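Local coordinates for scarecrow-like protein 3 (Arabidopsis thaliana, PDB 6KPB) that probably acts as a transcription factor in plant development and binds zinc finger proteins of the IDD family, among them JACKDAW/IDD10, at residues V129-I133 with Q205-Q211; H196-V202 with P226-V232; S255-H261 with V347-Q351. All blocks are in the same frame, centred on the assembly; numbering follows the deposited sequence.

Interaction 1. Residues V129-I133 with Q205-Q211; sequences VSEEI and QKEVLEQ
The amide of Gln205 and the carboxylate of Glu132 lie nearly coplanar, their planes 3° apart, and meet through one hydrogen bond. Gln205 NE2 donates to Glu132 OE1 over 2.9 Å, at the lone pair on the side of the other carboxylate oxygen (syn), while Glu132 OE1 sits 17° out of the amide plane of Gln205. The other end of the same amide, Gln205 OE1, rests 3.4 Å from Val129 CG1, and one amide thereby meets both Glu132 and Val129. The side chains of Gln205 and Glu132, both extended beyond CG, cross at about a right angle. The second methyl of Val129, CG2, turns to Glu207 OE1 at 4.0 Å. Deeper in, Val208 CG2 packs between Val129 CG1 and Ile133 CG1, at 4.3 Å from the former. Ile133 CD1 reaches on to the amide of Gln211, 3.6 Å from its OE1, the two side chains approaching from opposite directions. The axes of segments 129-133 and 206-211 cross at -55° and come no nearer than 10.7 Å, with Gln205 as N-cap residue of helix 206-223. Arg136, further along helix 129-142, touches both Gln205 and Val208. This is surface packing of two helices in the GRAS domain: a small aliphatic cluster of Val129, Ile133 and Val208, flanked by Gln205, Glu207 and Gln211, with a single hydrogen bond between an amide and a presumably charged carboxylate.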
loop_
_atom_site.group_PDB
_atom_site.type_symbol
_atom_site.label_atom_id
_atom_site.label_comp_id
_atom_site.label_asym_id
_atom_site.label_seq_id
_atom_site.Cartn_x
_atom_site.Cartn_y
_atom_site.Cartn_z
ATOM N N VAL A 129 9.072 -6.792 2.227
ATOM C CA VAL A 129 10.500 -7.087 2.188
ATOM C C VAL A 129 10.964 -7.350 0.759
ATOM O O VAL A 129 12.001 -6.835 0.323
ATOM C CB VAL A 129 10.825 -8.274 3.112
ATOM C CG1 VAL A 129 12.329 -8.436 3.248
ATOM C CG2 VAL A 129 10.172 -8.078 4.474
ATOM N N SER A 130 10.204 -8.151 0.007
ATOM C CA SER A 130 10.638 -8.534 -1.333
ATOM C C SER A 130 10.795 -7.318 -2.236
ATOM O O SER A 130 11.765 -7.222 -2.998
ATOM C CB SER A 130 9.652 -9.528 -1.947
ATOM O OG SER A 130 8.636 -8.857 -2.669
ATOM N N GLU A 131 9.856 -6.372 -2.163
ATOM C CA GLU A 131 9.974 -5.156 -2.961
ATOM C C GLU A 131 11.152 -4.304 -2.506
ATOM O O GLU A 131 11.845 -3.702 -3.334
ATOM C CB GLU A 131 8.675 -4.355 -2.896
ATOM C CG GLU A 131 7.679 -4.709 -3.986
ATOM C CD GLU A 131 8.155 -4.289 -5.363
ATOM O OE1 GLU A 131 8.244 -3.070 -5.617
ATOM O OE2 GLU A 131 8.452 -5.179 -6.187
ATOM N N GLU A 132 11.395 -4.242 -1.195
ATOM C CA GLU A 132 12.500 -3.436 -0.687
ATOM C C GLU A 132 13.846 -4.020 -1.099
ATOM O O GLU A 132 14.776 -3.274 -1.430
ATOM C CB GLU A 132 12.398 -3.312 0.834
ATOM C CG GLU A 132 11.255 -2.416 1.294
ATOM C CD GLU A 132 11.002 -2.492 2.788
ATOM O OE1 GLU A 132 11.516 -3.431 3.434
ATOM O OE2 GLU A 132 10.287 -1.614 3.317
ATOM N N ILE A 133 13.973 -5.349 -1.088
ATOM C CA ILE A 133 15.179 -5.977 -1.620
ATOM C C ILE A 133 15.337 -5.644 -3.097
ATOM O O ILE A 133 16.444 -5.365 -3.574
ATOM C CB ILE A 133 15.142 -7.499 -1.390
ATOM C CG1 ILE A 133 15.168 -7.826 0.102
ATOM C CG2 ILE A 133 16.305 -8.174 -2.101
ATOM C CD1 ILE A 133 15.128 -9.314 0.391
ATOM N N GLN A 205 15.657 -6.946 9.262
ATOM C CA GLN A 205 14.790 -7.909 8.592
ATOM C C GLN A 205 15.530 -9.230 8.463
ATOM O O GLN A 205 16.635 -9.274 7.912
ATOM C CB GLN A 205 14.355 -7.386 7.219
ATOM C CG GLN A 205 13.438 -6.173 7.298
ATOM C CD GLN A 205 13.291 -5.450 5.973
ATOM O OE1 GLN A 205 13.845 -5.876 4.959
ATOM N NE2 GLN A 205 12.542 -4.356 5.972
ATOM N N LYS A 206 14.920 -10.303 8.974
ATOM C CA LYS A 206 15.559 -11.616 8.941
ATOM C C LYS A 206 15.815 -12.080 7.513
ATOM O O LYS A 206 16.890 -12.599 7.213
ATOM C CB LYS A 206 14.703 -12.646 9.682
ATOM C CG LYS A 206 15.280 -13.085 11.018
ATOM C CD LYS A 206 15.132 -14.585 11.217
ATOM C CE LYS A 206 16.386 -15.326 10.782
ATOM N NZ LYS A 206 17.421 -15.342 11.853
ATOM N N GLU A 207 14.833 -11.900 6.625
ATOM C CA GLU A 207 14.959 -12.390 5.255
ATOM C C GLU A 207 16.180 -11.813 4.554
ATOM O O GLU A 207 16.810 -12.497 3.739
ATOM C CB GLU A 207 13.692 -12.063 4.463
ATOM C CG GLU A 207 12.406 -12.597 5.080
ATOM C CD GLU A 207 11.787 -11.636 6.080
ATOM O OE1 GLU A 207 10.552 -11.677 6.251
ATOM O OE2 GLU A 207 12.529 -10.837 6.690
ATOM N N VAL A 208 16.532 -10.562 4.854
ATOM C CA VAL A 208 17.730 -9.967 4.271
ATOM C C VAL A 208 18.979 -10.666 4.794
ATOM O O VAL A 208 19.924 -10.925 4.040
ATOM C CB VAL A 208 17.762 -8.455 4.556
ATOM C CG1 VAL A 208 18.994 -7.820 3.937
ATOM C CG2 VAL A 208 16.498 -7.794 4.033
ATOM N N LEU A 209 19.001 -10.988 6.089
ATOM C CA LEU A 209 20.158 -11.666 6.663
ATOM C C LEU A 209 20.230 -13.124 6.229
ATOM O O LEU A 209 21.328 -13.675 6.098
ATOM C CB LEU A 209 20.120 -11.560 8.187
ATOM C CG LEU A 209 20.249 -10.139 8.741
ATOM C CD1 LEU A 209 19.743 -10.068 10.170
ATOM C CD2 LEU A 209 21.693 -9.668 8.664
ATOM N N GLU A 210 19.079 -13.762 6.003
ATOM C CA GLU A 210 19.081 -15.145 5.537
ATOM C C GLU A 210 19.681 -15.258 4.142
ATOM O O GLU A 210 20.464 -16.176 3.869
ATOM C CB GLU A 210 17.660 -15.711 5.551
ATOM C CG GLU A 210 17.007 -15.746 6.922
ATOM C CD GLU A 210 15.603 -16.319 6.875
ATOM O OE1 GLU A 210 15.100 -16.755 7.930
ATOM O OE2 GLU A 210 15.006 -16.337 5.777
ATOM N N GLN A 211 19.328 -14.336 3.243
ATOM C CA GLN A 211 19.866 -14.385 1.886
ATOM C C GLN A 211 21.362 -14.097 1.874
ATOM O O GLN A 211 22.124 -14.775 1.176
ATOM C CB GLN A 211 19.121 -13.400 0.986
ATOM C CG GLN A 211 17.654 -13.734 0.779
ATOM C CD GLN A 211 16.992 -12.830 -0.241
ATOM O OE1 GLN A 211 15.767 -12.795 -0.352
ATOM N NE2 GLN A 211 17.801 -12.095 -0.994
#

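Interaction 2. Residues H196-V202 with P226-V232; sequences HLRITGV and PFQFNPV
His196-Val202 and Pro226-Val232 are the two parallel strands of a right-handed beta-alpha-beta crossover of Rossmann-like type, connected by helix 206-223. Backbone hydrogen bonds run in register from end to end: Leu197 and Ile199 donate to Pro226 O and Gln228 O, and Gln228, Asn230 and Val232 donate back to Leu197 O, Ile199 O and Gly201 O. The bond from Gly201 N to Asn230 O is weak, at 3.4 Å. CA-H...O contacts fill in between, the shortest from Phe227 CA to Leu197 O at 3.1 Å. Apolar contacts gather on the face of Leu197, Ile199, Phe227 and Phe229. Ile199 CG1 meets the edge of the Phe227 ring in its plane, 3.7 Å from CE1, and Leu197 CG lies at the same edge. Helix 206-223 covers both phenylalanines, and helix 178-189 covers Leu197 and Ile199. The other face carries the polar groups together with Val202 and Val232; here Arg198 forms a salt bridge with Glu250 and bonds Arg245 O, while Thr200 OG1 bonds His168 of the predicted VHIID motif. A chi1 of -61° sets Thr200 OG1 beside the backbone N, which leaves CG2 to touch Val232 CG2 at 3.8 Å.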
loop_
_atom_site.group_PDB
_atom_site.type_symbol
_atom_site.label_atom_id
_atom_site.label_comp_id
_atom_site.label_asym_id
_atom_site.label_seq_id
_atom_site.Cartn_x
_atom_site.Cartn_y
_atom_site.Cartn_z
ATOM N N HIS A 196 41.247 -16.516 8.825
ATOM C CA HIS A 196 39.909 -16.846 9.293
ATOM C C HIS A 196 39.057 -15.587 9.232
ATOM O O HIS A 196 39.375 -14.582 9.877
ATOM C CB HIS A 196 39.934 -17.409 10.710
ATOM C CG HIS A 196 38.572 -17.730 11.245
ATOM N ND1 HIS A 196 37.705 -16.761 11.704
ATOM C CD2 HIS A 196 37.919 -18.909 11.374
ATOM C CE1 HIS A 196 36.581 -17.328 12.100
ATOM N NE2 HIS A 196 36.685 -18.632 11.911
ATOM N N LEU A 197 37.987 -15.632 8.448
ATOM C CA LEU A 197 37.127 -14.478 8.236
ATOM C C LEU A 197 35.832 -14.649 9.012
ATOM O O LEU A 197 35.175 -15.690 8.914
ATOM C CB LEU A 197 36.826 -14.281 6.749
ATOM C CG LEU A 197 35.945 -13.073 6.440
ATOM C CD1 LEU A 197 36.544 -11.815 7.050
ATOM C CD2 LEU A 197 35.771 -12.913 4.939
ATOM N N ARG A 198 35.471 -13.628 9.779
ATOM C CA ARG A 198 34.191 -13.571 10.465
ATOM C C ARG A 198 33.495 -12.277 10.075
ATOM O O ARG A 198 34.111 -11.205 10.092
ATOM C CB ARG A 198 34.368 -13.656 11.982
ATOM C CG ARG A 198 33.083 -13.480 12.774
ATOM C CD ARG A 198 33.115 -14.303 14.052
ATOM N NE ARG A 198 32.169 -13.806 15.046
ATOM C CZ ARG A 198 32.505 -13.014 16.058
ATOM N NH1 ARG A 198 31.583 -12.604 16.917
ATOM N NH2 ARG A 198 33.767 -12.634 16.212
ATOM N N ILE A 199 32.223 -12.381 9.701
ATOM C CA ILE A 199 31.422 -11.229 9.312
ATOM C C ILE A 199 30.177 -11.192 10.184
ATOM O O ILE A 199 29.443 -12.185 10.269
ATOM C CB ILE A 199 31.045 -11.271 7.821
ATOM C CG1 ILE A 199 32.303 -11.192 6.958
ATOM C CG2 ILE A 199 30.082 -10.138 7.487
ATOM C CD1 ILE A 199 32.014 -11.087 5.479
ATOM N N THR A 200 29.947 -10.057 10.835
ATOM C CA THR A 200 28.754 -9.829 11.639
ATOM C C THR A 200 27.831 -8.892 10.874
ATOM O O THR A 200 28.194 -7.740 10.607
ATOM C CB THR A 200 29.110 -9.241 13.004
ATOM O OG1 THR A 200 29.943 -10.162 13.714
ATOM C CG2 THR A 200 27.849 -8.988 13.813
ATOM N N GLY A 201 26.647 -9.382 10.517
ATOM C CA GLY A 201 25.692 -8.620 9.732
ATOM C C GLY A 201 24.548 -8.102 10.589
ATOM O O GLY A 201 23.878 -8.873 11.276
ATOM N N VAL A 202 24.321 -6.793 10.516
ATOM C CA VAL A 202 23.266 -6.128 11.274
ATOM C C VAL A 202 22.199 -5.653 10.299
ATOM O O VAL A 202 22.500 -4.934 9.339
ATOM C CB VAL A 202 23.818 -4.953 12.099
ATOM C CG1 VAL A 202 22.692 -4.254 12.850
ATOM C CG2 VAL A 202 24.886 -5.436 13.066
ATOM N N PRO A 226 37.906 -20.593 5.766
ATOM C CA PRO A 226 37.254 -20.705 7.078
ATOM C C PRO A 226 36.489 -19.428 7.384
ATOM O O PRO A 226 37.087 -18.364 7.560
ATOM C CB PRO A 226 38.425 -20.922 8.042
ATOM C CG PRO A 226 39.607 -20.331 7.337
ATOM C CD PRO A 226 39.374 -20.558 5.871
ATOM N N PHE A 227 35.163 -19.519 7.428
ATOM C CA PHE A 227 34.327 -18.331 7.453
ATOM C C PHE A 227 33.153 -18.543 8.395
ATOM O O PHE A 227 32.589 -19.638 8.464
ATOM C CB PHE A 227 33.833 -17.991 6.038
ATOM C CG PHE A 227 32.701 -17.004 6.002
ATOM C CD1 PHE A 227 32.930 -15.655 6.215
ATOM C CD2 PHE A 227 31.410 -17.426 5.730
ATOM C CE1 PHE A 227 31.887 -14.745 6.171
ATOM C CE2 PHE A 227 30.364 -16.522 5.685
ATOM C CZ PHE A 227 30.604 -15.181 5.906
ATOM N N GLN A 228 32.796 -17.489 9.124
ATOM C CA GLN A 228 31.665 -17.522 10.038
ATOM C C GLN A 228 30.846 -16.256 9.853
ATOM O O GLN A 228 31.402 -15.155 9.782
ATOM C CB GLN A 228 32.127 -17.656 11.494
ATOM C CG GLN A 228 30.997 -17.855 12.492
ATOM C CD GLN A 228 31.503 -18.195 13.878
ATOM O OE1 GLN A 228 32.711 -18.247 14.113
ATOM N NE2 GLN A 228 30.583 -18.433 14.804
ATOM N N PHE A 229 29.531 -16.417 9.758
ATOM C CA PHE A 229 28.600 -15.301 9.657
ATOM C C PHE A 229 27.579 -15.433 10.774
ATOM O O PHE A 229 26.838 -16.421 10.826
ATOM C CB PHE A 229 27.909 -15.274 8.292
ATOM C CG PHE A 229 26.892 -14.173 8.145
ATOM C CD1 PHE A 229 25.571 -14.379 8.509
ATOM C CD2 PHE A 229 27.255 -12.934 7.640
ATOM C CE1 PHE A 229 24.634 -13.375 8.377
ATOM C CE2 PHE A 229 26.318 -11.925 7.504
ATOM C CZ PHE A 229 25.006 -12.147 7.873
ATOM N N ASN A 230 27.542 -14.445 11.664
ATOM C CA ASN A 230 26.530 -14.399 12.706
ATOM C C ASN A 230 25.614 -13.212 12.458
ATOM O O ASN A 230 26.077 -12.059 12.472
ATOM C CB ASN A 230 27.162 -14.320 14.100
ATOM C CG ASN A 230 28.128 -13.161 14.249
ATOM O OD1 ASN A 230 28.706 -12.687 13.271
ATOM N ND2 ASN A 230 28.311 -12.700 15.482
ATOM N N PRO A 231 24.332 -13.436 12.194
ATOM C CA PRO A 231 23.415 -12.315 11.984
ATOM C C PRO A 231 23.018 -11.663 13.297
ATOM O O PRO A 231 23.009 -12.291 14.358
ATOM C CB PRO A 231 22.208 -12.975 11.309
ATOM C CG PRO A 231 22.213 -14.366 11.850
ATOM C CD PRO A 231 23.663 -14.740 12.026
ATOM N N VAL A 232 22.696 -10.376 13.211
ATOM C CA VAL A 232 22.203 -9.604 14.343
ATOM C C VAL A 232 20.947 -8.879 13.878
ATOM O O VAL A 232 21.032 -7.920 13.100
ATOM C CB VAL A 232 23.244 -8.613 14.879
ATOM C CG1 VAL A 232 22.630 -7.735 15.959
ATOM C CG2 VAL A 232 24.457 -9.357 15.423
#

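Interaction 3. Residues S255-H261 with V347-Q351; sequences SSVLQLH and VVTEQ
A buried His-carboxylate pair, His261 with Glu350, closes the C-terminal end of two adjacent parallel strands in the central sheet of the GRAS domain, within the predicted PFYRE region. His261 ND1 donates to Glu350 OE2 over 2.6 Å; the oxygen lies in the ring plane at its edge and uses its syn lone pair, although ring and carboxylate planes stand 85° apart. Glu350 is bent at chi2 (-65°), which folds its carboxylate back over the turn that follows strand 251-257. There OE1 takes His261 N at 3.1 Å, from well above the carboxylate plane, and a weak bond from Leu260 N. Gln351 OE1 comes to 3.2 Å from His261 CE1, and the other ring nitrogen, NE2, bonds Glu414. The ring of His416 meets that of His261 edge-to-face. Before the turn the strands pair in regular parallel fashion: Ser256 N bonds Val347 O, Thr349 N bonds Ser256 O, and Leu258 N reaches Thr349 O at 2.7 Å. Leu258 then takes a left-handed backbone conformation (phi 61°), which turns the chain out of the strand, and its CD2 packs 3.5 Å from Gln351 OE1. Gln259 NE2 helps hold the turn by bonding Val257 O. On the strand face bearing Ser255, Val257, Val347 and Thr349, Val347 CG2 lies 3.8 Å from Ser255 CB; on the other, Leu260 CD2 approaches Val348 CG1, with Ile426 of helix 419-428 covering both. One sound and one weak main-chain N-H bond, with the imidazole, probably offset the charge of this buried carboxylate. With ND1 and NE2 each bonded to a carboxylate, a protonated His261 would probably be favoured.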
loop_
_atom_site.group_PDB
_atom_site.type_symbol
_atom_site.label_atom_id
_atom_site.label_comp_id
_atom_site.label_asym_id
_atom_site.label_seq_id
_atom_site.Cartn_x
_atom_site.Cartn_y
_atom_site.Cartn_z
ATOM N N SER A 255 32.180 -1.223 8.832
ATOM C CA SER A 255 31.695 -0.635 7.588
ATOM C C SER A 255 30.342 0.012 7.843
ATOM O O SER A 255 29.388 -0.670 8.232
ATOM C CB SER A 255 31.585 -1.691 6.487
ATOM O OG SER A 255 31.000 -1.148 5.315
ATOM N N SER A 256 30.260 1.321 7.617
ATOM C CA SER A 256 29.044 2.098 7.855
ATOM C C SER A 256 28.620 2.732 6.533
ATOM O O SER A 256 29.101 3.806 6.163
ATOM C CB SER A 256 29.275 3.149 8.937
ATOM O OG SER A 256 28.079 3.847 9.235
ATOM N N VAL A 257 27.713 2.066 5.826
ATOM C CA VAL A 257 27.228 2.525 4.528
ATOM C C VAL A 257 25.894 3.227 4.762
ATOM O O VAL A 257 24.869 2.579 4.996
ATOM C CB VAL A 257 27.098 1.372 3.531
ATOM C CG1 VAL A 257 26.501 1.869 2.224
ATOM C CG2 VAL A 257 28.456 0.729 3.287
ATOM N N LEU A 258 25.915 4.561 4.705
ATOM C CA LEU A 258 24.712 5.395 4.777
ATOM C C LEU A 258 23.960 5.224 6.094
ATOM O O LEU A 258 22.732 5.334 6.133
ATOM C CB LEU A 258 23.771 5.118 3.599
ATOM C CG LEU A 258 24.349 5.223 2.188
ATOM C CD1 LEU A 258 23.243 5.089 1.147
ATOM C CD2 LEU A 258 25.114 6.527 2.008
ATOM N N GLN A 259 24.678 4.970 7.188
ATOM C CA GLN A 259 24.044 4.738 8.478
ATOM C C GLN A 259 24.381 5.769 9.542
ATOM O O GLN A 259 23.629 5.886 10.514
ATOM C CB GLN A 259 24.415 3.346 9.015
ATOM C CG GLN A 259 23.968 2.206 8.122
ATOM C CD GLN A 259 22.509 2.319 7.728
ATOM O OE1 GLN A 259 21.632 2.465 8.580
ATOM N NE2 GLN A 259 22.243 2.264 6.429
ATOM N N LEU A 260 25.472 6.520 9.390
ATOM C CA LEU A 260 25.904 7.410 10.464
ATOM C C LEU A 260 24.947 8.584 10.639
ATOM O O LEU A 260 24.656 8.985 11.771
ATOM C CB LEU A 260 27.323 7.906 10.194
ATOM C CG LEU A 260 28.228 7.992 11.422
ATOM C CD1 LEU A 260 28.273 6.647 12.130
ATOM C CD2 LEU A 260 29.627 8.440 11.029
ATOM N N HIS A 261 24.438 9.140 9.535
ATOM C CA HIS A 261 23.539 10.288 9.629
ATOM C C HIS A 261 22.244 9.952 10.358
ATOM O O HIS A 261 21.538 10.867 10.794
ATOM C CB HIS A 261 23.229 10.833 8.231
ATOM C CG HIS A 261 22.463 9.884 7.362
ATOM N ND1 HIS A 261 23.026 9.252 6.273
ATOM C CD2 HIS A 261 21.175 9.466 7.414
ATOM C CE1 HIS A 261 22.120 8.482 5.696
ATOM N NE2 HIS A 261 20.989 8.594 6.370
ATOM N N VAL A 347 35.308 2.343 7.823
ATOM C CA VAL A 347 35.032 2.915 6.513
ATOM C C VAL A 347 33.616 3.474 6.525
ATOM O O VAL A 347 32.670 2.787 6.930
ATOM C CB VAL A 347 35.233 1.882 5.391
ATOM C CG1 VAL A 347 36.706 1.515 5.283
ATOM C CG2 VAL A 347 34.410 0.636 5.645
ATOM N N VAL A 348 33.477 4.727 6.103
ATOM C CA VAL A 348 32.218 5.456 6.188
ATOM C C VAL A 348 31.828 5.912 4.791
ATOM O O VAL A 348 32.608 6.594 4.112
ATOM C CB VAL A 348 32.318 6.658 7.141
ATOM C CG1 VAL A 348 30.996 7.405 7.184
ATOM C CG2 VAL A 348 32.734 6.203 8.536
ATOM N N THR A 349 30.624 5.538 4.364
ATOM C CA THR A 349 30.025 6.040 3.135
ATOM C C THR A 349 28.778 6.825 3.513
ATOM O O THR A 349 27.871 6.281 4.153
ATOM C CB THR A 349 29.680 4.902 2.172
ATOM O OG1 THR A 349 30.877 4.207 1.802
ATOM C CG2 THR A 349 29.016 5.451 0.918
ATOM N N GLU A 350 28.739 8.098 3.127
ATOM C CA GLU A 350 27.660 8.990 3.522
ATOM C C GLU A 350 27.274 9.885 2.355
ATOM O O GLU A 350 28.073 10.135 1.448
ATOM C CB GLU A 350 28.056 9.858 4.725
ATOM C CG GLU A 350 27.727 9.246 6.072
ATOM C CD GLU A 350 26.235 9.091 6.282
ATOM O OE1 GLU A 350 25.823 8.113 6.942
ATOM O OE2 GLU A 350 25.474 9.945 5.780
ATOM N N GLN A 351 26.032 10.365 2.390
ATOM C CA GLN A 351 25.626 11.426 1.481
ATOM C C GLN A 351 26.473 12.666 1.731
ATOM O O GLN A 351 26.845 12.965 2.869
ATOM C CB GLN A 351 24.143 11.762 1.662
ATOM C CG GLN A 351 23.173 10.783 1.015
ATOM C CD GLN A 351 22.796 9.639 1.933
ATOM O OE1 GLN A 351 23.431 9.418 2.965
ATOM N NE2 GLN A 351 21.753 8.906 1.564
#

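Overall arrangement
Interactions 1 and 2 share one beta-alpha-beta unit: helix 206-223, which interaction 1 joins to helix 129-142, connects the two strands of interaction 2, and Leu209 packs on Gly201, Pro231 and Val232. Interaction 3 lies in the same sheet as interaction 2, but its centre is about 20 Å from each of the others and it touches neither. Strand 166-171 lies between the two strand pairs, bonded to 196-203 and to 251-257. Burial rises from the surface helix contact, through the partly buried pair at the 227-233 end of the sheet, to the largely buried pair near the chain's centre. Chemistry follows: one side-chain hydrogen bond, then repeated main-chain pairing, then such pairing combined with a charged side-chain network.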